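Local coordinates for uncharacterized protein (Pseudomonas aeruginosa, PDB 4E72) that is of unknown function but belongs to the DUF3298 family and is probably exported, perhaps as a lipoprotein, at residues 120-125 with 179-184; 87-92 with 99-104; 15-20 with 28-33. All blocks are in the same frame, centred on the assembly; numbering follows the deposited sequence.

Interactions 2 and 3 are two beta hairpins of one six-stranded mixed sheet, and interaction 1 ties that sheet to a separate three-stranded one. Interactions 1 and 2 lie near the middle of the chain, with centres 10 Å apart, and interaction 3 lies farther out: the centres of 2 and 3 are 19 Å apart, and those of 1 and 3 are 29 Å apart, with nearest atoms about 13 Å from each other. Neighbouring strands join the first two, since Ile121 N lies 2.8 Å from Ile101 O and Phe120 CE1 packs 3.7 Å from Glu102 CG. Interactions 2 and 3 meet where Leu87 N approaches Asn32 O at 2.9 Å, a probable hydrogen bond. With no known active site, all three are read as fold-forming contacts.

Interaction 1. Residues 120-125 with 179-184; sequences FINYDR and HVALTF
Phe120 lays its ring over the methyl of Ala181, while Asn122, two residues on, grips the backbone of 179-184 with both ends of its amide. CB of Phe120 starts 4.1 Å from Val180 O. CG is anti to the carbonyl carbon (chi1 -70°), which swings the ring across Ala181. CD2 lies 3.6 Å from His179 C, and that carbon and Val180 N lie at the ring's edge, in its plane. From CD1 round to CZ the neighbour is Ala181 CB, which stands 3.5 Å from the centroid of the Phe120 ring, over its centre, a CH-pi contact. This is packing between two sheets: strand 120-124 and strand 179-181 cross at 40° and come no closer than 6.8 Å along their axes, so side chains rather than paired backbones make the joint. The Asn122 amide spans it. ND2 donates to Val180 O at 2.9 Å, and Leu182 N, at the centre of an inverse gamma turn, donates to OD1 at 2.9 Å in a nearly straight bond of 171°. The two bonds fix which way round the amide lies. At the other end a water accepts from Phe120 N and sits 2.9 Å from His179 ND1, while His179 NE2 bonds Asp192.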
loop_
_atom_site.group_PDB
_atom_site.type_symbol
_atom_site.label_atom_id
_atom_site.label_comp_id
_atom_site.label_asym_id
_atom_site.label_seq_id
_atom_site.Cartn_x
_atom_site.Cartn_y
_atom_site.Cartn_z
ATOM N N PHE A 120 -2.355 0.759 -0.340
ATOM C CA PHE A 120 -2.655 1.789 -1.340
ATOM C C PHE A 120 -3.789 2.674 -0.861
ATOM O O PHE A 120 -4.652 2.234 -0.092
ATOM C CB PHE A 120 -3.050 1.174 -2.698
ATOM C CG PHE A 120 -1.966 0.483 -3.481
ATOM C CD1 PHE A 120 -0.796 1.161 -3.835
ATOM C CD2 PHE A 120 -2.154 -0.804 -3.968
ATOM C CE1 PHE A 120 0.197 0.529 -4.596
ATOM C CE2 PHE A 120 -1.169 -1.428 -4.744
ATOM C CZ PHE A 120 0.007 -0.765 -5.039
ATOM N N ILE A 121 -3.788 3.910 -1.331
ATOM C CA ILE A 121 -4.894 4.856 -1.232
ATOM C C ILE A 121 -5.195 5.255 -2.685
ATOM O O ILE A 121 -4.290 5.680 -3.403
ATOM C CB ILE A 121 -4.642 6.090 -0.329
ATOM C CG1 ILE A 121 -4.224 5.704 1.111
ATOM C CG2 ILE A 121 -5.873 7.042 -0.357
ATOM C CD1 ILE A 121 -3.688 6.895 1.970
ATOM N N ASN A 122 -6.430 5.072 -3.127
ATOM C CA ASN A 122 -6.889 5.511 -4.449
ATOM C C ASN A 122 -7.855 6.674 -4.215
ATOM O O ASN A 122 -9.014 6.460 -3.915
ATOM C CB ASN A 122 -7.541 4.377 -5.244
ATOM C CG ASN A 122 -6.600 3.273 -5.582
ATOM O OD1 ASN A 122 -5.978 3.284 -6.650
ATOM N ND2 ASN A 122 -6.458 2.308 -4.663
ATOM N N TYR A 123 -7.344 7.890 -4.239
ATOM C CA TYR A 123 -8.151 9.070 -3.976
ATOM C C TYR A 123 -8.633 9.737 -5.265
ATOM O O TYR A 123 -7.819 10.203 -6.065
ATOM C CB TYR A 123 -7.351 10.067 -3.126
ATOM C CG TYR A 123 -8.197 11.220 -2.640
ATOM C CD1 TYR A 123 -8.999 11.093 -1.507
ATOM C CD2 TYR A 123 -8.181 12.447 -3.297
ATOM C CE1 TYR A 123 -9.792 12.148 -1.061
ATOM C CE2 TYR A 123 -8.984 13.508 -2.868
ATOM C CZ TYR A 123 -9.789 13.350 -1.750
ATOM O OH TYR A 123 -10.543 14.394 -1.283
ATOM N N ASP A 124 -9.955 9.803 -5.453
ATOM C CA ASP A 124 -10.576 10.471 -6.609
ATOM C C ASP A 124 -10.883 11.932 -6.256
ATOM O O ASP A 124 -11.663 12.205 -5.347
ATOM C CB ASP A 124 -11.844 9.730 -7.047
ATOM C CG ASP A 124 -12.539 10.257 -8.304
ATOM O OD1 ASP A 124 -11.875 10.956 -9.122
ATOM O OD2 ASP A 124 -13.714 9.925 -8.502
ATOM N N ARG A 125 -10.225 12.861 -6.943
ATOM C CA ARG A 125 -10.393 14.297 -6.700
ATOM C C ARG A 125 -11.707 14.852 -7.278
ATOM O O ARG A 125 -12.172 15.902 -6.825
ATOM C CB ARG A 125 -9.212 15.086 -7.286
ATOM C CG ARG A 125 -7.888 14.831 -6.597
ATOM C CD ARG A 125 -6.758 15.262 -7.493
ATOM N NE ARG A 125 -6.817 16.693 -7.786
ATOM C CZ ARG A 125 -6.211 17.282 -8.811
ATOM N NH1 ARG A 125 -5.491 16.567 -9.668
ATOM N NH2 ARG A 125 -6.329 18.585 -8.996
ATOM N N HIS A 179 -4.955 -4.815 -1.501
ATOM C CA HIS A 179 -4.202 -3.691 -2.109
ATOM C C HIS A 179 -4.260 -3.693 -3.621
ATOM O O HIS A 179 -3.511 -4.399 -4.303
ATOM C CB HIS A 179 -2.725 -3.699 -1.646
ATOM C CG HIS A 179 -2.515 -4.156 -0.224
ATOM N ND1 HIS A 179 -3.161 -3.532 0.844
ATOM C CD2 HIS A 179 -1.689 -5.110 0.258
ATOM C CE1 HIS A 179 -2.734 -4.146 1.931
ATOM N NE2 HIS A 179 -1.807 -5.072 1.639
ATOM N N VAL A 180 -5.148 -2.852 -4.140
ATOM C CA VAL A 180 -5.440 -2.707 -5.556
ATOM C C VAL A 180 -5.248 -1.257 -5.908
ATOM O O VAL A 180 -5.873 -0.415 -5.277
ATOM C CB VAL A 180 -6.898 -3.184 -5.869
ATOM C CG1 VAL A 180 -7.288 -2.920 -7.337
ATOM C CG2 VAL A 180 -7.108 -4.654 -5.517
ATOM N N ALA A 181 -4.425 -0.953 -6.922
ATOM C CA ALA A 181 -4.229 0.431 -7.335
ATOM C C ALA A 181 -4.615 0.655 -8.789
ATOM O O ALA A 181 -4.290 -0.168 -9.660
ATOM C CB ALA A 181 -2.805 0.848 -7.115
ATOM N N LEU A 182 -5.311 1.796 -9.049
ATOM C CA LEU A 182 -5.708 2.197 -10.381
ATOM C C LEU A 182 -4.518 2.909 -11.052
ATOM O O LEU A 182 -4.555 4.116 -11.314
ATOM C CB LEU A 182 -6.980 3.075 -10.357
ATOM C CG LEU A 182 -8.316 2.380 -9.968
ATOM C CD1 LEU A 182 -9.449 3.395 -9.904
ATOM C CD2 LEU A 182 -8.698 1.267 -10.972
ATOM N N THR A 183 -3.435 2.147 -11.312
ATOM C CA THR A 183 -2.237 2.676 -11.960
ATOM C C THR A 183 -2.572 2.906 -13.468
ATOM O O THR A 183 -3.597 2.423 -13.980
ATOM C CB THR A 183 -1.020 1.794 -11.657
ATOM O OG1 THR A 183 -1.410 0.430 -11.712
ATOM C CG2 THR A 183 -0.444 2.068 -10.274
ATOM N N PHE A 184 -1.791 3.750 -14.120
ATOM C CA PHE A 184 -2.088 4.170 -15.491
ATOM C C PHE A 184 -1.911 3.044 -16.533
ATOM O O PHE A 184 -2.752 2.925 -17.413
ATOM C CB PHE A 184 -1.245 5.394 -15.875
ATOM C CG PHE A 184 -1.539 5.969 -17.233
ATOM C CD1 PHE A 184 -2.515 6.946 -17.398
ATOM C CD2 PHE A 184 -0.818 5.561 -18.353
ATOM C CE1 PHE A 184 -2.807 7.464 -18.667
ATOM C CE2 PHE A 184 -1.104 6.086 -19.624
ATOM C CZ PHE A 184 -2.096 7.035 -19.771
HETATM O O HOH W 1 -4.396 -0.925 0.708
#

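Interaction 2. Residues 87-92 with 99-104; sequences LQAKVR and VIIELS
Gln88 to Arg92 run antiparallel to Ile100 to Ser104 in the beta hairpin of strands 84-95 and 98-108, in the middle of the six-stranded sheet. The segment axes make 142°, showing the twist of the pair. Gln88 with Ser104 and Lys90 with Glu102 are hydrogen-bonded pairs, each with two N-H to O bonds, among them Gln88 N to Ser104 O at 2.7 Å; Arg92 N adds one to Ile100 O. Ala89 with Leu103 and Val91 with Ile101 are the non-hydrogen-bonded pairs between.

Apolar contacts lie on the face of Ala89, Val91, Ile101 and Leu103. They are light: Ala89 CB comes 4.1 Å from Leu103 CD2, and Val91 CG2 stands 4.2 Å from Val99 CG1. Helix 44-54 covers this face, with Val48 on both Ala89 and Ile101.

The opposite face is polar. One water accepts from Gln88 NE2 at 2.7 Å, donates to Glu102 O at 2.9 Å and bonds Ser104 OG at 2.7 Å, bridging side chains whose own polar atoms do not bond. Arg92 and Glu102 form a salt bridge. Arg92 leaves with CG anti to the backbone N (chi1 179°) and stays extended to NE, bringing NH1, which also pairs with Glu205, to 3.0 Å from Glu102 OE1, from 47° above the carboxylate plane.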
loop_
_atom_site.group_PDB
_atom_site.type_symbol
_atom_site.label_atom_id
_atom_site.label_comp_id
_atom_site.label_asym_id
_atom_site.label_seq_id
_atom_site.Cartn_x
_atom_site.Cartn_y
_atom_site.Cartn_z
ATOM N N LEU A 87 7.340 4.198 8.966
ATOM C CA LEU A 87 6.068 4.450 8.289
ATOM C C LEU A 87 6.302 5.419 7.154
ATOM O O LEU A 87 6.978 6.456 7.333
ATOM C CB LEU A 87 4.997 5.016 9.241
ATOM C CG LEU A 87 4.415 4.087 10.310
ATOM C CD1 LEU A 87 3.610 4.911 11.296
ATOM C CD2 LEU A 87 3.533 3.004 9.705
ATOM N N GLN A 88 5.771 5.089 5.982
ATOM C CA GLN A 88 5.989 5.945 4.826
ATOM C C GLN A 88 4.777 5.988 3.897
ATOM O O GLN A 88 4.164 4.957 3.574
ATOM C CB GLN A 88 7.246 5.497 4.050
ATOM C CG GLN A 88 7.557 6.394 2.861
ATOM C CD GLN A 88 8.477 5.718 1.903
ATOM O OE1 GLN A 88 9.693 5.751 2.061
ATOM N NE2 GLN A 88 7.911 5.098 0.880
ATOM N N ALA A 89 4.468 7.209 3.462
ATOM C CA ALA A 89 3.429 7.525 2.493
ATOM C C ALA A 89 4.046 8.353 1.399
ATOM O O ALA A 89 4.721 9.362 1.689
ATOM C CB ALA A 89 2.294 8.288 3.159
ATOM N N LYS A 90 3.899 7.888 0.153
ATOM C CA LYS A 90 4.408 8.598 -1.027
ATOM C C LYS A 90 3.422 8.481 -2.192
ATOM O O LYS A 90 2.691 7.485 -2.313
ATOM C CB LYS A 90 5.831 8.150 -1.449
ATOM C CG LYS A 90 5.974 6.696 -1.886
ATOM C CD LYS A 90 7.263 6.478 -2.667
ATOM C CE LYS A 90 7.177 5.256 -3.555
ATOM N NZ LYS A 90 8.380 5.106 -4.426
ATOM N N VAL A 91 3.385 9.522 -3.020
ATOM C CA VAL A 91 2.547 9.533 -4.208
ATOM C C VAL A 91 3.177 8.581 -5.232
ATOM O O VAL A 91 4.305 8.788 -5.652
ATOM C CB VAL A 91 2.306 10.946 -4.794
ATOM C CG1 VAL A 91 1.550 10.861 -6.120
ATOM C CG2 VAL A 91 1.543 11.832 -3.804
ATOM N N ARG A 92 2.470 7.500 -5.561
ATOM C CA ARG A 92 2.940 6.568 -6.568
ATOM C C ARG A 92 2.632 7.169 -7.945
ATOM O O ARG A 92 3.494 7.145 -8.818
ATOM C CB ARG A 92 2.303 5.164 -6.384
ATOM C CG ARG A 92 2.781 4.194 -7.471
ATOM C CD ARG A 92 2.632 2.745 -7.105
ATOM N NE ARG A 92 2.899 1.912 -8.269
ATOM C CZ ARG A 92 3.265 0.639 -8.231
ATOM N NH1 ARG A 92 3.446 0.026 -7.067
ATOM N NH2 ARG A 92 3.456 -0.034 -9.360
ATOM N N VAL A 99 -5.338 10.329 -7.324
ATOM C CA VAL A 99 -4.058 10.374 -6.590
ATOM C C VAL A 99 -3.823 8.969 -6.059
ATOM O O VAL A 99 -4.661 8.468 -5.321
ATOM C CB VAL A 99 -3.961 11.446 -5.461
ATOM C CG1 VAL A 99 -2.521 11.576 -4.952
ATOM C CG2 VAL A 99 -4.470 12.794 -5.931
ATOM N N ILE A 100 -2.747 8.301 -6.495
ATOM C CA ILE A 100 -2.449 6.948 -6.023
ATOM C C ILE A 100 -1.321 7.061 -5.009
ATOM O O ILE A 100 -0.211 7.406 -5.370
ATOM C CB ILE A 100 -2.147 5.902 -7.137
ATOM C CG1 ILE A 100 -3.089 5.981 -8.358
ATOM C CG2 ILE A 100 -1.999 4.467 -6.550
ATOM C CD1 ILE A 100 -4.613 5.962 -8.140
ATOM N N ILE A 101 -1.644 6.866 -3.739
ATOM C CA ILE A 101 -0.701 6.944 -2.628
ATOM C C ILE A 101 -0.301 5.537 -2.242
ATOM O O ILE A 101 -1.174 4.700 -2.005
ATOM C CB ILE A 101 -1.288 7.736 -1.417
ATOM C CG1 ILE A 101 -1.559 9.216 -1.822
ATOM C CG2 ILE A 101 -0.329 7.678 -0.205
ATOM C CD1 ILE A 101 -2.513 9.946 -0.946
ATOM N N GLU A 102 1.018 5.278 -2.213
ATOM C CA GLU A 102 1.575 3.994 -1.776
ATOM C C GLU A 102 2.080 4.127 -0.341
ATOM O O GLU A 102 2.795 5.089 -0.012
ATOM C CB GLU A 102 2.687 3.491 -2.706
ATOM C CG GLU A 102 2.865 1.985 -2.558
ATOM C CD GLU A 102 3.888 1.264 -3.416
ATOM O OE1 GLU A 102 4.105 1.661 -4.585
ATOM O OE2 GLU A 102 4.423 0.244 -2.927
ATOM N N LEU A 103 1.697 3.150 0.507
ATOM C CA LEU A 103 2.030 3.092 1.929
ATOM C C LEU A 103 2.995 1.963 2.246
ATOM O O LEU A 103 2.819 0.854 1.750
ATOM C CB LEU A 103 0.745 2.894 2.755
ATOM C CG LEU A 103 -0.451 3.789 2.386
ATOM C CD1 LEU A 103 -1.732 3.132 2.771
ATOM C CD2 LEU A 103 -0.329 5.177 3.017
ATOM N N SER A 104 4.015 2.253 3.080
ATOM C CA SER A 104 5.048 1.307 3.530
ATOM C C SER A 104 5.216 1.398 5.010
ATOM O O SER A 104 5.218 2.494 5.578
ATOM C CB SER A 104 6.409 1.603 2.892
ATOM O OG SER A 104 6.344 1.681 1.484
HETATM O O HOH W 2 5.429 4.031 0.620
#

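Interaction 3. Residues 15-20 with 28-33; sequences ASEHLK and CPLVNI
Glu17 OE2 takes a hydrogen bond from Asn32 ND2 across a hairpin whose two segments run almost exactly antiparallel, at 175°. The bond is 2.8 Å long; Glu17 OE2 lies close to the plane of the Asn32 amide, whereas ND2 meets it from 54° above the carboxylate plane, the two planes being 79° apart. Leu30 CD2 packs 3.6 Å from Glu17 OE2. The tight part includes the backbone: Ser16 with Ile33 and His18 with Val31 are doubly hydrogen-bonded, and Lys20 N extends the run to Pro29 O at 2.9 Å. At the turn end Leu19 CB touches Cys28 SG at 3.6 Å. SG stands anti to the backbone N, toward Leu19 and Lys20, and Cys28 also touches Cys23.

The outer side is looser, with Glu17, His18 and Leu19 exposed, although Leu19 CD2 meets Leu30 CD1 at 3.9 Å. On the face of Ser16 and Val31 a water lies 2.8 Å from both Ser16 OG and Val31 O and donates to the latter. Strand 12-19 is outermost in the sheet within this chain. Helix 68-78 packs on Val31 and Ile33 and, through Glu72, bonds His18 ND1, while strand 84-95 runs parallel to 30-37 along its far edge.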
loop_
_atom_site.group_PDB
_atom_site.type_symbol
_atom_site.label_atom_id
_atom_site.label_comp_id
_atom_site.label_asym_id
_atom_site.label_seq_id
_atom_site.Cartn_x
_atom_site.Cartn_y
_atom_site.Cartn_z
ATOM N N ALA A 15 9.219 14.534 6.812
ATOM C CA ALA A 15 10.117 13.447 7.189
ATOM C C ALA A 15 10.840 13.733 8.514
ATOM O O ALA A 15 11.280 14.865 8.773
ATOM C CB ALA A 15 11.132 13.195 6.078
ATOM N N SER A 16 10.953 12.687 9.351
ATOM C CA SER A 16 11.610 12.737 10.655
ATOM C C SER A 16 12.074 11.360 11.103
ATOM O O SER A 16 11.408 10.357 10.854
ATOM C CB SER A 16 10.655 13.308 11.712
ATOM O OG SER A 16 9.596 12.413 12.030
ATOM N N GLU A 17 13.205 11.325 11.794
ATOM C CA GLU A 17 13.762 10.144 12.428
ATOM C C GLU A 17 14.068 10.552 13.863
ATOM O O GLU A 17 14.833 11.498 14.079
ATOM C CB GLU A 17 14.991 9.627 11.687
ATOM C CG GLU A 17 15.589 8.373 12.315
ATOM C CD GLU A 17 16.426 7.551 11.352
ATOM O OE1 GLU A 17 17.617 7.891 11.168
ATOM O OE2 GLU A 17 15.888 6.588 10.756
ATOM N N HIS A 18 13.421 9.891 14.839
ATOM C CA HIS A 18 13.616 10.222 16.238
ATOM C C HIS A 18 14.038 9.009 17.044
ATOM O O HIS A 18 13.507 7.896 16.887
ATOM C CB HIS A 18 12.358 10.867 16.831
ATOM C CG HIS A 18 11.998 12.193 16.213
ATOM N ND1 HIS A 18 10.698 12.488 15.847
ATOM C CD2 HIS A 18 12.776 13.267 15.935
ATOM C CE1 HIS A 18 10.725 13.719 15.362
ATOM N NE2 HIS A 18 11.952 14.226 15.387
ATOM N N LEU A 19 15.043 9.233 17.890
ATOM C CA LEU A 19 15.579 8.226 18.788
ATOM C C LEU A 19 14.959 8.391 20.133
ATOM O O LEU A 19 14.577 9.511 20.480
ATOM C CB LEU A 19 17.126 8.364 18.910
ATOM C CG LEU A 19 17.975 8.000 17.699
ATOM C CD1 LEU A 19 19.440 8.074 18.056
ATOM C CD2 LEU A 19 17.664 6.596 17.182
ATOM N N LYS A 20 14.865 7.292 20.913
ATOM C CA LYS A 20 14.411 7.340 22.317
ATOM C C LYS A 20 15.314 8.328 23.081
ATOM O O LYS A 20 16.531 8.218 22.996
ATOM C CB LYS A 20 14.462 5.948 22.985
ATOM C CG LYS A 20 14.006 5.941 24.442
ATOM C CD LYS A 20 13.752 4.532 24.954
ATOM C CE LYS A 20 13.361 4.498 26.419
ATOM N NZ LYS A 20 11.947 4.949 26.669
ATOM N N CYS A 28 19.486 1.793 20.340
ATOM C CA CYS A 28 18.525 2.825 20.758
ATOM C C CYS A 28 17.247 2.759 19.897
ATOM O O CYS A 28 17.337 2.914 18.678
ATOM C CB CYS A 28 19.148 4.219 20.714
ATOM S SG CYS A 28 17.972 5.566 21.047
ATOM N N PRO A 29 16.052 2.547 20.522
ATOM C CA PRO A 29 14.783 2.530 19.748
ATOM C C PRO A 29 14.601 3.792 18.906
ATOM O O PRO A 29 14.958 4.894 19.337
ATOM C CB PRO A 29 13.722 2.411 20.838
ATOM C CG PRO A 29 14.436 1.697 21.956
ATOM C CD PRO A 29 15.785 2.334 21.964
ATOM N N LEU A 30 14.082 3.604 17.687
ATOM C CA LEU A 30 13.959 4.581 16.601
ATOM C C LEU A 30 12.592 4.547 15.924
ATOM O O LEU A 30 12.079 3.471 15.623
ATOM C CB LEU A 30 15.056 4.173 15.565
ATOM C CG LEU A 30 15.261 4.940 14.254
ATOM C CD1 LEU A 30 16.733 4.873 13.845
ATOM C CD2 LEU A 30 14.443 4.317 13.110
ATOM N N VAL A 31 12.041 5.732 15.629
ATOM C CA VAL A 31 10.792 5.920 14.880
ATOM C C VAL A 31 11.086 6.807 13.678
ATOM O O VAL A 31 11.542 7.944 13.835
ATOM C CB VAL A 31 9.579 6.459 15.691
ATOM C CG1 VAL A 31 8.370 6.666 14.773
ATOM C CG2 VAL A 31 9.215 5.504 16.816
ATOM N N ASN A 32 10.817 6.284 12.482
ATOM C CA ASN A 32 11.057 7.017 11.246
ATOM C C ASN A 32 9.729 7.189 10.492
ATOM O O ASN A 32 9.142 6.204 10.056
ATOM C CB ASN A 32 12.142 6.297 10.408
ATOM C CG ASN A 32 12.532 7.009 9.135
ATOM O OD1 ASN A 32 11.691 7.404 8.313
ATOM N ND2 ASN A 32 13.828 7.136 8.921
ATOM N N ILE A 33 9.241 8.440 10.391
ATOM C CA ILE A 33 7.961 8.778 9.744
ATOM C C ILE A 33 8.199 9.740 8.578
ATOM O O ILE A 33 8.729 10.833 8.780
ATOM C CB ILE A 33 6.927 9.363 10.764
ATOM C CG1 ILE A 33 6.516 8.298 11.814
ATOM C CG2 ILE A 33 5.665 9.942 10.040
ATOM C CD1 ILE A 33 5.936 8.867 13.067
HETATM O O HOH W 3 9.829 10.067 13.448
#